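L-lysine 6-monooxygenase (Pseudomonas syringae pv. tomato, PDB 5CQF) probably catalyses the FAD- and NADPH-dependent N6-hydroxylation of L-lysine, an oxidative step in siderophore biosynthesis. Local coordinates at residues A177-L186 and I316-Y326; Q214-S225 and I285-L296. All coordinates share one frame; numbering follows the deposited sequence.

Interaction 1. Residues A177-L186 and I316-Y326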
loop_
_atom_site.group_PDB
_atom_site.type_symbol
_atom_site.label_atom_id
_atom_site.label_comp_id
_atom_site.label_asym_id
_atom_site.label_seq_id
_atom_site.Cartn_x
_atom_site.Cartn_y
_atom_site.Cartn_z
ATOM N N ALA A 177 21.889 -35.029 14.429
ATOM C CA ALA A 177 21.728 -35.786 13.180
ATOM C C ALA A 177 22.533 -35.213 11.993
ATOM O O ALA A 177 22.862 -35.945 11.049
ATOM C CB ALA A 177 20.251 -35.875 12.813
ATOM N N PHE A 178 22.851 -33.919 12.041
ATOM C CA PHE A 178 23.505 -33.245 10.921
ATOM C C PHE A 178 24.995 -32.946 11.097
ATOM O O PHE A 178 25.661 -32.669 10.114
ATOM C CB PHE A 178 22.799 -31.922 10.626
ATOM C CG PHE A 178 21.354 -32.063 10.276
ATOM C CD1 PHE A 178 20.969 -32.496 9.025
ATOM C CD2 PHE A 178 20.369 -31.725 11.191
ATOM C CE1 PHE A 178 19.630 -32.607 8.699
ATOM C CE2 PHE A 178 19.028 -31.824 10.868
ATOM C CZ PHE A 178 18.659 -32.267 9.624
ATOM N N GLU A 179 25.516 -32.976 12.321
ATOM C CA GLU A 179 26.898 -32.524 12.573
ATOM C C GLU A 179 27.961 -33.172 11.679
ATOM O O GLU A 179 28.856 -32.488 11.178
ATOM C CB GLU A 179 27.277 -32.676 14.048
ATOM C CG GLU A 179 27.094 -31.372 14.803
ATOM C CD GLU A 179 27.175 -31.512 16.317
ATOM O OE1 GLU A 179 27.932 -32.388 16.820
ATOM O OE2 GLU A 179 26.479 -30.714 17.000
ATOM N N ALA A 180 27.856 -34.475 11.459
ATOM C CA ALA A 180 28.834 -35.181 10.622
ATOM C C ALA A 180 28.710 -34.785 9.158
ATOM O O ALA A 180 29.638 -34.998 8.361
ATOM C CB ALA A 180 28.677 -36.690 10.771
ATOM N N LEU A 181 27.557 -34.214 8.803
ATOM C CA LEU A 181 27.233 -33.926 7.410
ATOM C C LEU A 181 27.593 -32.510 6.971
ATOM O O LEU A 181 27.712 -32.263 5.768
ATOM C CB LEU A 181 25.752 -34.220 7.147
ATOM C CG LEU A 181 25.299 -35.660 7.408
ATOM C CD1 LEU A 181 23.806 -35.818 7.162
ATOM C CD2 LEU A 181 26.080 -36.649 6.549
ATOM N N LEU A 182 27.789 -31.595 7.921
ATOM C CA LEU A 182 28.138 -30.209 7.581
ATOM C C LEU A 182 29.228 -30.173 6.524
ATOM O O LEU A 182 30.265 -30.799 6.678
ATOM C CB LEU A 182 28.593 -29.410 8.806
ATOM C CG LEU A 182 27.509 -29.107 9.844
ATOM C CD1 LEU A 182 28.069 -28.244 10.980
ATOM C CD2 LEU A 182 26.286 -28.450 9.196
ATOM N N GLY A 183 28.968 -29.444 5.450
ATOM C CA GLY A 183 29.860 -29.411 4.305
ATOM C C GLY A 183 29.342 -28.526 3.181
ATOM O O GLY A 183 28.376 -27.777 3.351
ATOM N N PRO A 184 29.991 -28.596 2.018
ATOM C CA PRO A 184 29.607 -27.761 0.881
ATOM C C PRO A 184 28.165 -27.946 0.390
ATOM O O PRO A 184 27.626 -27.030 -0.207
ATOM C CB PRO A 184 30.593 -28.184 -0.224
ATOM C CG PRO A 184 31.761 -28.756 0.493
ATOM C CD PRO A 184 31.238 -29.338 1.774
ATOM N N THR A 185 27.580 -29.126 0.601
ATOM C CA THR A 185 26.232 -29.421 0.141
ATOM C C THR A 185 25.192 -29.551 1.266
ATOM O O THR A 185 24.027 -29.808 0.996
ATOM C CB THR A 185 26.169 -30.708 -0.722
ATOM O OG1 THR A 185 26.651 -31.818 0.026
ATOM C CG2 THR A 185 26.968 -30.563 -2.008
ATOM N N LEU A 186 25.593 -29.381 2.515
ATOM C CA LEU A 186 24.633 -29.299 3.597
ATOM C C LEU A 186 25.163 -28.278 4.576
ATOM O O LEU A 186 26.240 -28.475 5.157
ATOM C CB LEU A 186 24.447 -30.673 4.242
ATOM C CG LEU A 186 23.374 -30.731 5.335
ATOM C CD1 LEU A 186 22.746 -32.118 5.451
ATOM C CD2 LEU A 186 23.943 -30.287 6.672
ATOM N N ILE A 316 12.505 -34.206 9.989
ATOM C CA ILE A 316 13.415 -35.106 9.324
ATOM C C ILE A 316 13.745 -36.181 10.341
ATOM O O ILE A 316 14.317 -35.901 11.402
ATOM C CB ILE A 316 14.691 -34.377 8.870
ATOM C CG1 ILE A 316 14.306 -33.286 7.870
ATOM C CG2 ILE A 316 15.692 -35.365 8.276
ATOM C CD1 ILE A 316 15.464 -32.706 7.089
ATOM N N SER A 317 13.347 -37.400 10.009
ATOM C CA SER A 317 13.465 -38.558 10.876
ATOM C C SER A 317 14.647 -39.462 10.486
ATOM O O SER A 317 15.046 -40.327 11.251
ATOM C CB SER A 317 12.154 -39.345 10.795
ATOM O OG SER A 317 11.894 -39.744 9.453
ATOM N N ALA A 318 15.166 -39.287 9.274
ATOM C CA ALA A 318 16.423 -39.924 8.840
ATOM C C ALA A 318 16.999 -39.196 7.622
ATOM O O ALA A 318 16.266 -38.644 6.810
ATOM C CB ALA A 318 16.215 -41.403 8.525
ATOM N N ILE A 319 18.318 -39.220 7.500
ATOM C CA ILE A 319 19.013 -38.613 6.373
ATOM C C ILE A 319 20.340 -39.325 6.157
ATOM O O ILE A 319 21.028 -39.657 7.118
ATOM C CB ILE A 319 19.248 -37.104 6.625
ATOM C CG1 ILE A 319 20.078 -36.480 5.501
ATOM C CG2 ILE A 319 19.933 -36.860 7.959
ATOM C CD1 ILE A 319 20.019 -34.968 5.476
ATOM N N GLU A 320 20.700 -39.577 4.904
ATOM C CA GLU A 320 22.022 -40.097 4.622
ATOM C C GLU A 320 22.567 -39.530 3.341
ATOM O O GLU A 320 21.821 -39.217 2.426
ATOM C CB GLU A 320 22.060 -41.634 4.605
ATOM C CG GLU A 320 21.101 -42.326 3.653
ATOM C CD GLU A 320 21.252 -43.854 3.676
ATOM O OE1 GLU A 320 20.296 -44.535 4.132
ATOM O OE2 GLU A 320 22.317 -44.379 3.249
ATOM N N HIS A 321 23.882 -39.379 3.319
ATOM C CA HIS A 321 24.602 -38.892 2.171
ATOM C C HIS A 321 24.965 -40.115 1.339
ATOM O O HIS A 321 25.650 -41.016 1.803
ATOM C CB HIS A 321 25.842 -38.141 2.663
ATOM C CG HIS A 321 26.554 -37.347 1.613
ATOM N ND1 HIS A 321 27.917 -37.136 1.646
ATOM C CD2 HIS A 321 26.101 -36.691 0.517
ATOM C CE1 HIS A 321 28.272 -36.390 0.615
ATOM N NE2 HIS A 321 27.188 -36.105 -0.085
ATOM N N THR A 322 24.449 -40.171 0.127
ATOM C CA THR A 322 24.821 -41.196 -0.815
ATOM C C THR A 322 25.652 -40.575 -1.946
ATOM O O THR A 322 25.968 -39.378 -1.945
ATOM C CB THR A 322 23.560 -41.867 -1.392
ATOM O OG1 THR A 322 22.891 -40.954 -2.265
ATOM C CG2 THR A 322 22.608 -42.239 -0.283
ATOM N N ALA A 323 25.983 -41.402 -2.926
ATOM C CA ALA A 323 26.696 -40.963 -4.114
ATOM C C ALA A 323 25.812 -40.100 -5.003
ATOM O O ALA A 323 26.324 -39.365 -5.834
ATOM C CB ALA A 323 27.202 -42.177 -4.897
ATOM N N ASP A 324 24.494 -40.198 -4.843
ATOM C CA ASP A 324 23.554 -39.402 -5.647
ATOM C C ASP A 324 22.829 -38.293 -4.854
ATOM O O ASP A 324 21.653 -38.039 -5.118
ATOM C CB ASP A 324 22.504 -40.324 -6.264
ATOM C CG ASP A 324 23.092 -41.599 -6.771
ATOM O OD1 ASP A 324 23.026 -42.604 -6.026
ATOM O OD2 ASP A 324 23.625 -41.596 -7.896
ATOM N N GLY A 325 23.518 -37.664 -3.893
ATOM C CA GLY A 325 22.931 -36.619 -3.039
ATOM C C GLY A 325 22.505 -37.100 -1.662
ATOM O O GLY A 325 23.222 -37.867 -1.026
ATOM N N TYR A 326 21.346 -36.631 -1.195
ATOM C CA TYR A 326 20.831 -37.002 0.113
ATOM C C TYR A 326 19.515 -37.720 -0.040
ATOM O O TYR A 326 18.729 -37.376 -0.920
ATOM C CB TYR A 326 20.632 -35.771 1.002
ATOM C CG TYR A 326 21.918 -35.037 1.240
ATOM C CD1 TYR A 326 22.726 -35.326 2.329
ATOM C CD2 TYR A 326 22.354 -34.066 0.353
ATOM C CE1 TYR A 326 23.922 -34.656 2.525
ATOM C CE2 TYR A 326 23.547 -33.392 0.547
ATOM C CZ TYR A 326 24.328 -33.702 1.625
ATOM O OH TYR A 326 25.511 -33.038 1.782
#
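Ile316 opens the contact at its CD1, which lies near the ring plane of Phe178, at the ring edge, 4.1 Å from Phe178 CZ; the two side chains cross at about a right angle. The next residue to take part, Ile319, meets three side chains. Its chi1 of 175° sets CG1 anti to the backbone N and brings CD1 between Leu186 and the edge of the Phe178 ring. This CD1 touches Leu186 CD1 at 3.9 Å, the two side chains reaching tip to tip, and lies 4.0 Å from Phe178 CE1. The CG2 branch of Ile319 is met by Leu181 CD1 at 4.1 Å, in another tip-to-tip approach. His321, on the same side of the strand, contributes its CB, 4.2 Å from Leu181 CD2, where the two side chains run past each other in opposite directions.

The chain then reverses through a type I turn, Thr322 to Gly325, in which Thr322 OG1 accepts from Asp324 N as an ST turn. Tyr326 follows. Thr185 OG1 lies at the edge of the phenol ring; its modelled distance to Tyr326 OH, 2.4 Å, is very short for a hydrogen bond, so the exact length is doubtful, and either hydroxyl could donate. Leu186 lies beside the same phenol, its CB 3.6 Å from Tyr326 OH, while His321 CD2 sits over one face of the ring near the rim.

Backbone hydrogen bonds join Thr185 to Val346 and Tyr326 to Val343. The arrangement is that of a β-hairpin, part of a three-stranded antiparallel meander, laid by the side carrying Ile316, Ile319, His321 and Tyr326 against the segment leading into edge strand 186-188 of a five-stranded parallel, Rossmann-like sheet.

Interaction 2. Residues Q214-S225 and I285-L296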
loop_
_atom_site.group_PDB
_atom_site.type_symbol
_atom_site.label_atom_id
_atom_site.label_comp_id
_atom_site.label_asym_id
_atom_site.label_seq_id
_atom_site.Cartn_x
_atom_site.Cartn_y
_atom_site.Cartn_z
ATOM N N GLN A 214 12.632 -16.203 8.761
ATOM C CA GLN A 214 13.055 -15.354 7.664
ATOM C C GLN A 214 14.306 -15.872 6.971
ATOM O O GLN A 214 14.441 -15.713 5.771
ATOM C CB GLN A 214 13.261 -13.894 8.107
ATOM C CG GLN A 214 13.526 -12.979 6.916
ATOM C CD GLN A 214 13.205 -11.523 7.144
ATOM O OE1 GLN A 214 12.262 -11.161 7.868
ATOM N NE2 GLN A 214 13.975 -10.665 6.494
ATOM N N SER A 215 15.216 -16.493 7.696
ATOM C CA SER A 215 16.424 -16.995 7.061
ATOM C C SER A 215 16.064 -18.099 6.077
ATOM O O SER A 215 16.641 -18.164 4.997
ATOM C CB SER A 215 17.435 -17.501 8.098
ATOM O OG SER A 215 17.766 -16.460 8.999
ATOM N N ALA A 216 15.104 -18.944 6.457
ATOM C CA ALA A 216 14.589 -19.969 5.577
ATOM C C ALA A 216 13.913 -19.357 4.356
ATOM O O ALA A 216 14.085 -19.818 3.239
ATOM C CB ALA A 216 13.625 -20.896 6.305
ATOM N N SER A 217 13.121 -18.336 4.569
ATOM C CA SER A 217 12.400 -17.710 3.470
ATOM C C SER A 217 13.382 -17.123 2.449
ATOM O O SER A 217 13.311 -17.395 1.245
ATOM C CB SER A 217 11.486 -16.630 4.035
ATOM O OG SER A 217 10.653 -16.134 3.026
ATOM N N GLU A 218 14.335 -16.353 2.949
ATOM C CA GLU A 218 15.277 -15.692 2.081
ATOM C C GLU A 218 16.166 -16.679 1.300
ATOM O O GLU A 218 16.546 -16.417 0.161
ATOM C CB GLU A 218 16.142 -14.740 2.893
ATOM C CG GLU A 218 15.349 -13.598 3.482
ATOM C CD GLU A 218 16.224 -12.641 4.280
ATOM O OE1 GLU A 218 17.416 -12.982 4.506
ATOM O OE2 GLU A 218 15.724 -11.547 4.660
ATOM N N SER A 219 16.467 -17.810 1.911
ATOM C CA SER A 219 17.241 -18.839 1.246
ATOM C C SER A 219 16.446 -19.422 0.126
ATOM O O SER A 219 16.940 -19.614 -0.976
ATOM C CB SER A 219 17.617 -19.937 2.231
ATOM O OG SER A 219 18.489 -19.446 3.233
ATOM N N VAL A 220 15.190 -19.700 0.412
ATOM C CA VAL A 220 14.325 -20.241 -0.597
ATOM C C VAL A 220 14.245 -19.283 -1.755
ATOM O O VAL A 220 14.425 -19.678 -2.906
ATOM C CB VAL A 220 12.929 -20.558 -0.047
ATOM C CG1 VAL A 220 11.969 -20.940 -1.163
ATOM C CG2 VAL A 220 13.016 -21.702 0.950
ATOM N N LEU A 221 13.975 -18.028 -1.454
ATOM C CA LEU A 221 13.838 -17.023 -2.502
ATOM C C LEU A 221 15.085 -16.928 -3.351
ATOM O O LEU A 221 15.001 -16.831 -4.582
ATOM C CB LEU A 221 13.515 -15.663 -1.905
ATOM C CG LEU A 221 13.276 -14.481 -2.863
ATOM C CD1 LEU A 221 12.098 -14.732 -3.782
ATOM C CD2 LEU A 221 12.996 -13.235 -2.036
ATOM N N GLU A 222 16.240 -16.969 -2.708
ATOM C CA GLU A 222 17.471 -16.767 -3.423
ATOM C C GLU A 222 17.718 -17.972 -4.331
ATOM O O GLU A 222 18.157 -17.821 -5.494
ATOM C CB GLU A 222 18.623 -16.520 -2.463
ATOM C CG GLU A 222 20.010 -16.499 -3.118
ATOM C CD GLU A 222 20.303 -15.264 -3.969
ATOM O OE1 GLU A 222 19.709 -14.191 -3.715
ATOM O OE2 GLU A 222 21.166 -15.369 -4.877
ATOM N N LEU A 223 17.402 -19.166 -3.839
ATOM C CA LEU A 223 17.595 -20.353 -4.658
ATOM C C LEU A 223 16.685 -20.346 -5.889
ATOM O O LEU A 223 17.177 -20.521 -7.006
ATOM C CB LEU A 223 17.370 -21.616 -3.867
ATOM C CG LEU A 223 18.358 -21.876 -2.745
ATOM C CD1 LEU A 223 17.877 -23.099 -1.990
ATOM C CD2 LEU A 223 19.790 -22.081 -3.264
ATOM N N VAL A 224 15.371 -20.172 -5.710
ATOM C CA VAL A 224 14.487 -20.161 -6.872
ATOM C C VAL A 224 14.745 -18.924 -7.743
ATOM O O VAL A 224 14.359 -18.911 -8.893
ATOM C CB VAL A 224 12.982 -20.222 -6.525
ATOM C CG1 VAL A 224 12.634 -21.503 -5.793
ATOM C CG2 VAL A 224 12.546 -19.003 -5.722
ATOM N N SER A 225 15.398 -17.899 -7.212
ATOM C CA SER A 225 15.777 -16.745 -8.032
ATOM C C SER A 225 16.979 -16.999 -8.920
ATOM O O SER A 225 17.099 -16.397 -9.953
ATOM C CB SER A 225 16.098 -15.517 -7.174
ATOM O OG SER A 225 14.929 -15.029 -6.586
ATOM N N ILE A 285 8.163 -13.069 9.690
ATOM C CA ILE A 285 8.878 -12.809 8.457
ATOM C C ILE A 285 8.434 -11.460 7.902
ATOM O O ILE A 285 7.231 -11.163 7.896
ATOM C CB ILE A 285 8.586 -13.923 7.445
ATOM C CG1 ILE A 285 9.129 -15.254 7.968
ATOM C CG2 ILE A 285 9.211 -13.612 6.093
ATOM C CD1 ILE A 285 8.746 -16.429 7.090
ATOM N N ASP A 286 9.410 -10.629 7.506
ATOM C CA ASP A 286 9.142 -9.346 6.818
ATOM C C ASP A 286 8.045 -9.598 5.797
ATOM O O ASP A 286 8.236 -10.469 4.949
ATOM C CB ASP A 286 10.431 -8.889 6.106
ATOM C CG ASP A 286 10.284 -7.572 5.338
ATOM O OD1 ASP A 286 9.149 -7.089 5.139
ATOM O OD2 ASP A 286 11.348 -7.017 4.934
ATOM N N PRO A 287 6.889 -8.875 5.886
ATOM C CA PRO A 287 5.805 -9.088 4.914
ATOM C C PRO A 287 6.234 -8.883 3.466
ATOM O O PRO A 287 5.702 -9.524 2.610
ATOM C CB PRO A 287 4.709 -8.079 5.326
ATOM C CG PRO A 287 5.330 -7.176 6.347
ATOM C CD PRO A 287 6.513 -7.905 6.932
ATOM N N ASP A 288 7.214 -8.028 3.183
ATOM C CA ASP A 288 7.712 -7.895 1.785
ATOM C C ASP A 288 8.510 -9.101 1.334
ATOM O O ASP A 288 8.519 -9.408 0.145
ATOM C CB ASP A 288 8.542 -6.623 1.563
ATOM C CG ASP A 288 7.776 -5.367 1.900
ATOM O OD1 ASP A 288 6.518 -5.383 1.873
ATOM O OD2 ASP A 288 8.442 -4.348 2.214
ATOM N N GLU A 289 9.171 -9.783 2.262
ATOM C CA GLU A 289 9.876 -11.027 1.923
ATOM C C GLU A 289 8.893 -12.148 1.559
ATOM O O GLU A 289 9.068 -12.817 0.536
ATOM C CB GLU A 289 10.792 -11.471 3.056
ATOM C CG GLU A 289 12.038 -10.600 3.219
ATOM C CD GLU A 289 12.988 -10.660 2.016
ATOM O OE1 GLU A 289 13.258 -11.774 1.468
ATOM O OE2 GLU A 289 13.478 -9.576 1.627
ATOM N N ARG A 290 7.861 -12.326 2.373
ATOM C CA ARG A 290 6.785 -13.264 2.060
ATOM C C ARG A 290 6.192 -12.953 0.701
ATOM O O ARG A 290 5.975 -13.843 -0.104
ATOM C CB ARG A 290 5.656 -13.190 3.099
ATOM C CG ARG A 290 5.847 -14.069 4.322
ATOM C CD ARG A 290 5.988 -15.561 3.977
ATOM N NE ARG A 290 4.857 -16.124 3.198
ATOM C CZ ARG A 290 4.944 -16.727 2.000
ATOM N NH1 ARG A 290 6.111 -16.860 1.360
ATOM N NH2 ARG A 290 3.839 -17.202 1.432
ATOM N N GLN A 291 5.914 -11.676 0.474
ATOM C CA GLN A 291 5.343 -11.240 -0.781
ATOM C C GLN A 291 6.267 -11.566 -1.945
ATOM O O GLN A 291 5.814 -12.020 -2.977
ATOM C CB GLN A 291 4.992 -9.742 -0.712
ATOM C CG GLN A 291 4.611 -9.048 -2.022
ATOM C CD GLN A 291 3.425 -9.684 -2.742
ATOM O OE1 GLN A 291 2.583 -10.344 -2.119
ATOM N NE2 GLN A 291 3.358 -9.492 -4.077
ATOM N N LYS A 292 7.564 -11.359 -1.796
ATOM C CA LYS A 292 8.489 -11.606 -2.925
ATOM C C LYS A 292 8.471 -13.083 -3.290
ATOM O O LYS A 292 8.422 -13.460 -4.484
ATOM C CB LYS A 292 9.918 -11.138 -2.600
ATOM C CG LYS A 292 10.209 -9.715 -3.055
ATOM C CD LYS A 292 11.151 -8.966 -2.119
ATOM C CE LYS A 292 12.603 -9.352 -2.308
ATOM N NZ LYS A 292 13.407 -9.175 -1.050
ATOM N N LEU A 293 8.507 -13.919 -2.257
ATOM C CA LEU A 293 8.557 -15.362 -2.468
ATOM C C LEU A 293 7.256 -15.840 -3.052
ATOM O O LEU A 293 7.259 -16.512 -4.058
ATOM C CB LEU A 293 8.905 -16.110 -1.181
ATOM C CG LEU A 293 8.877 -17.635 -1.302
ATOM C CD1 LEU A 293 9.836 -18.146 -2.363
ATOM C CD2 LEU A 293 9.234 -18.211 0.038
ATOM N N PHE A 294 6.134 -15.444 -2.477
ATOM C CA PHE A 294 4.823 -15.877 -3.013
ATOM C C PHE A 294 4.571 -15.385 -4.465
ATOM O O PHE A 294 4.103 -16.136 -5.334
ATOM C CB PHE A 294 3.719 -15.410 -2.049
ATOM C CG PHE A 294 2.349 -15.850 -2.439
ATOM C CD1 PHE A 294 1.850 -17.102 -2.035
ATOM C CD2 PHE A 294 1.543 -15.030 -3.216
ATOM C CE1 PHE A 294 0.569 -17.510 -2.422
ATOM C CE2 PHE A 294 0.269 -15.445 -3.617
ATOM C CZ PHE A 294 -0.218 -16.679 -3.214
ATOM N N SER A 295 4.907 -14.140 -4.748
ATOM C CA SER A 295 4.735 -13.598 -6.113
ATOM C C SER A 295 5.561 -14.337 -7.175
ATOM O O SER A 295 5.068 -14.630 -8.251
ATOM C CB SER A 295 5.087 -12.109 -6.140
ATOM O OG SER A 295 5.008 -11.574 -7.446
ATOM N N LEU A 296 6.809 -14.648 -6.851
ATOM C CA LEU A 296 7.692 -15.315 -7.779
ATOM C C LEU A 296 7.243 -16.732 -8.065
ATOM O O LEU A 296 7.276 -17.180 -9.205
ATOM C CB LEU A 296 9.120 -15.327 -7.208
ATOM C CG LEU A 296 10.224 -16.020 -8.040
ATOM C CD1 LEU A 296 10.133 -15.596 -9.502
ATOM C CD2 LEU A 296 11.601 -15.686 -7.474
HETATM O O HOH W 1 13.490 -7.551 5.984
#
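Gln214 NE2 is gripped by Glu218 OE2 at 2.7 Å and, more loosely, by a water 3.2 Å from Gln214 NE2, while OE1 of the same amide crosses to Asp286. There Asp286 N donates to Gln214 OE1 over 2.9 Å, almost straight at 172° but from above the carbonyl plane. Together these bonds restrain the amide's rotation. Asp286 is itself the N-cap of helix 287-302: its OD1 accepts from Asp288 N, so Gln214 holds the capping residue by its backbone.

One turn on, Glu218 and Glu289 bring their carboxylates close, with Glu218 OE2 4.0 Å from Glu289 OE1 and the two planes steeply turned. Lys292 NZ makes a salt bridge to Glu289 OE2 at 2.7 Å, and Arg111 pairs with Glu218 OE1; these cations would probably ease the repulsion.

Further along, the packing becomes knobs-into-holes, with leucine knobs. Leu221, with CG anti to the backbone N (chi1 -178°), enters a hole lined partly by Glu289 and Lys292 and completed by Leu293 and Leu296; its CD1 touches Leu296 CD2 at 3.8 Å. Reciprocally, Leu293 sits among Ser217, Val220, Leu221 and Val224, with CD1 3.7 Å from Val220 CG1.

The helix axes approach to 9.7 Å and cross at 34°, running in broadly the same direction. Val220 and Val224 also touch strand 231-235, placing 214-226 between sheet and outer helix. Strand 206-210, the turn with the GxGxxA pattern and this helix are consistent with the β-α unit carrying the dinucleotide-binding turn of a Rossmann-type domain, here probably for NADPH.

Both contacts belong to the parts built around the parallel sheet 186-188, 345-348, 206-210, 231-235 and 308-311. Their centres lie about 24 Å apart, with nearest atoms about 10 Å apart and no touch between them. In sequence, 177-186 comes first and leads into edge strand 186-188; 214-225 and 285-296 follow, and 316-326 comes last, so interaction 1 brackets interaction 2. Interaction 2 packs two helices in layers beside the sheet, whereas interaction 1 sets the antiparallel meander against the entry to the edge strand. Consistent with a Rossmann-type domain, the layout ties the meander, inserted between strands 308-311 and 345-348, and an outer helix to one core.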